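Local coordinates for stringent starvation protein A homolog (Haemophilus influenzae, PDB 3LYK) that probably forms an equimolar complex with the RNA polymerase holoenzyme, but not with its core enzyme, and belongs to the glutathione S-transferase superfamily, at residues L25-V30 with R189-Q194. Sequence-based numbering, arbitrary orientation.
Sequences LAEKGV and RDSFLQ
Ala26 and Ser191 bring together the two domains of the glutathione S-transferase fold: the end of helix 16-27, in the thioredoxin-like domain, meets the short C-terminal helix 190-195. The two chains come closest here, as two small side chains allow; Ala26 CB is 3.8 Å from Ser191 CB, and Ser191 also rests on Ile23. A polar cluster adjoins this apposition. Glu27, bent at chi2 (-69°), has the reach and charge to bring its carboxylate up to Arg189. Ser191, though small, carries a hydroxyl, and its OG donates a very short hydrogen bond of 2.5 Å to Glu27 OE2. The Arg189 guanidinium approaches side-on, sending NE (3.0 Å) and NH2 (3.1 Å) to Glu27 OE2, which lies almost in the guanidinium plane. The carboxylate is turned 32° from that plane. So many donors should favour a charged Glu27. Arginine's long chain bridges the domains while its guanidinium also makes a cation-pi contact with Phe150. The looser, exposed side suits Gln194, long and polar, whose extended chain lays its amide along Ala26, with NE2 3.6 Å from Ala26 CB. A water completes the polar side, accepting from Ser191 N at the first turn of the helix and donating to Glu27 OE2 at 2.8 Å.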
loop_
_atom_site.group_PDB
_atom_site.type_symbol
_atom_site.label_atom_id
_atom_site.label_comp_id
_atom_site.label_asym_id
_atom_site.label_seq_id
_atom_site.Cartn_x
_atom_site.Cartn_y
_atom_site.Cartn_z
ATOM N N LEU B 25 8.426 -5.658 -14.870
ATOM C CA LEU B 25 8.027 -6.133 -16.215
ATOM C C LEU B 25 9.161 -6.888 -16.935
ATOM O O LEU B 25 8.893 -7.922 -17.544
ATOM C CB LEU B 25 7.509 -4.992 -17.098
ATOM C CG LEU B 25 6.132 -4.420 -16.711
ATOM C CD1 LEU B 25 5.910 -2.988 -17.246
ATOM C CD2 LEU B 25 5.007 -5.338 -17.189
ATOM N N ALA B 26 10.406 -6.404 -16.796
ATOM C CA ALA B 26 11.546 -7.000 -17.458
ATOM C C ALA B 26 11.966 -8.287 -16.752
ATOM O O ALA B 26 12.296 -9.249 -17.424
ATOM C CB ALA B 26 12.715 -6.001 -17.541
ATOM N N GLU B 27 11.918 -8.318 -15.411
ATOM C CA GLU B 27 12.184 -9.554 -14.700
ATOM C C GLU B 27 11.270 -10.669 -15.175
ATOM O O GLU B 27 11.714 -11.794 -15.338
ATOM C CB GLU B 27 11.976 -9.406 -13.194
ATOM C CG GLU B 27 13.129 -8.828 -12.420
ATOM C CD GLU B 27 14.357 -9.783 -12.367
ATOM O OE1 GLU B 27 14.170 -11.013 -12.154
ATOM O OE2 GLU B 27 15.498 -9.284 -12.498
ATOM N N LYS B 28 9.998 -10.359 -15.356
ATOM C CA LYS B 28 9.002 -11.348 -15.742
ATOM C C LYS B 28 9.014 -11.688 -17.244
ATOM O O LYS B 28 8.307 -12.625 -17.674
ATOM C CB LYS B 28 7.580 -10.874 -15.347
ATOM C CG LYS B 28 7.404 -10.514 -13.864
ATOM C CD LYS B 28 7.601 -11.734 -12.994
ATOM C CE LYS B 28 7.278 -11.430 -11.493
ATOM N NZ LYS B 28 7.277 -12.744 -10.758
ATOM N N GLY B 29 9.768 -10.900 -18.041
ATOM C CA GLY B 29 9.904 -11.110 -19.487
ATOM C C GLY B 29 8.653 -10.770 -20.259
ATOM O O GLY B 29 8.388 -11.354 -21.298
ATOM N N VAL B 30 7.882 -9.814 -19.760
ATOM C CA VAL B 30 6.593 -9.488 -20.320
ATOM C C VAL B 30 6.794 -8.373 -21.370
ATOM O O VAL B 30 7.399 -7.323 -21.067
ATOM C CB VAL B 30 5.651 -8.952 -19.172
ATOM C CG1 VAL B 30 4.462 -8.215 -19.721
ATOM C CG2 VAL B 30 5.210 -10.087 -18.258
ATOM N N ARG B 189 21.999 -6.446 -13.758
ATOM C CA ARG B 189 21.025 -7.522 -14.002
ATOM C C ARG B 189 20.344 -7.244 -15.319
ATOM O O ARG B 189 20.107 -6.072 -15.633
ATOM C CB ARG B 189 19.932 -7.526 -12.909
ATOM C CG ARG B 189 20.321 -8.200 -11.654
ATOM C CD ARG B 189 19.112 -8.202 -10.683
ATOM N NE ARG B 189 18.122 -9.236 -10.990
ATOM C CZ ARG B 189 18.203 -10.517 -10.607
ATOM N NH1 ARG B 189 19.238 -10.968 -9.933
ATOM N NH2 ARG B 189 17.237 -11.369 -10.915
ATOM N N ASP B 190 19.982 -8.291 -16.077
ATOM C CA ASP B 190 19.275 -8.092 -17.366
ATOM C C ASP B 190 18.060 -7.176 -17.248
ATOM O O ASP B 190 17.802 -6.344 -18.145
ATOM C CB ASP B 190 18.782 -9.420 -17.980
ATOM C CG ASP B 190 19.929 -10.245 -18.610
ATOM O OD1 ASP B 190 21.058 -9.688 -18.780
ATOM O OD2 ASP B 190 19.702 -11.447 -18.941
ATOM N N SER B 191 17.309 -7.327 -16.155
ATOM C CA SER B 191 16.049 -6.546 -16.032
ATOM C C SER B 191 16.343 -5.072 -15.809
ATOM O O SER B 191 15.665 -4.204 -16.340
ATOM C CB SER B 191 15.145 -7.105 -14.905
ATOM O OG SER B 191 15.836 -7.126 -13.646
ATOM N N PHE B 192 17.329 -4.792 -14.985
ATOM C CA PHE B 192 17.679 -3.418 -14.712
ATOM C C PHE B 192 18.187 -2.758 -15.994
ATOM O O PHE B 192 17.752 -1.645 -16.332
ATOM C CB PHE B 192 18.717 -3.281 -13.597
ATOM C CG PHE B 192 18.874 -1.869 -13.141
ATOM C CD1 PHE B 192 18.113 -1.382 -12.082
ATOM C CD2 PHE B 192 19.711 -1.000 -13.829
ATOM C CE1 PHE B 192 18.208 -0.027 -11.694
ATOM C CE2 PHE B 192 19.836 0.341 -13.462
ATOM C CZ PHE B 192 19.085 0.850 -12.386
ATOM N N LEU B 193 19.071 -3.459 -16.714
ATOM C CA LEU B 193 19.550 -3.000 -18.038
ATOM C C LEU B 193 18.407 -2.637 -18.975
ATOM O O LEU B 193 18.390 -1.534 -19.512
ATOM C CB LEU B 193 20.447 -4.050 -18.697
ATOM C CG LEU B 193 21.717 -4.332 -17.898
ATOM C CD1 LEU B 193 22.395 -5.593 -18.455
ATOM C CD2 LEU B 193 22.651 -3.111 -17.992
ATOM N N GLN B 194 17.423 -3.528 -19.135
ATOM C CA GLN B 194 16.240 -3.183 -19.911
ATOM C C GLN B 194 15.464 -2.008 -19.369
ATOM O O GLN B 194 14.897 -1.250 -20.146
ATOM C CB GLN B 194 15.273 -4.353 -19.995
ATOM C CG GLN B 194 15.712 -5.436 -20.967
ATOM C CD GLN B 194 14.846 -6.651 -20.825
ATOM O OE1 GLN B 194 15.328 -7.719 -20.462
ATOM N NE2 GLN B 194 13.543 -6.486 -21.059
HETATM O O HOH W 1 17.334 -9.774 -14.491
#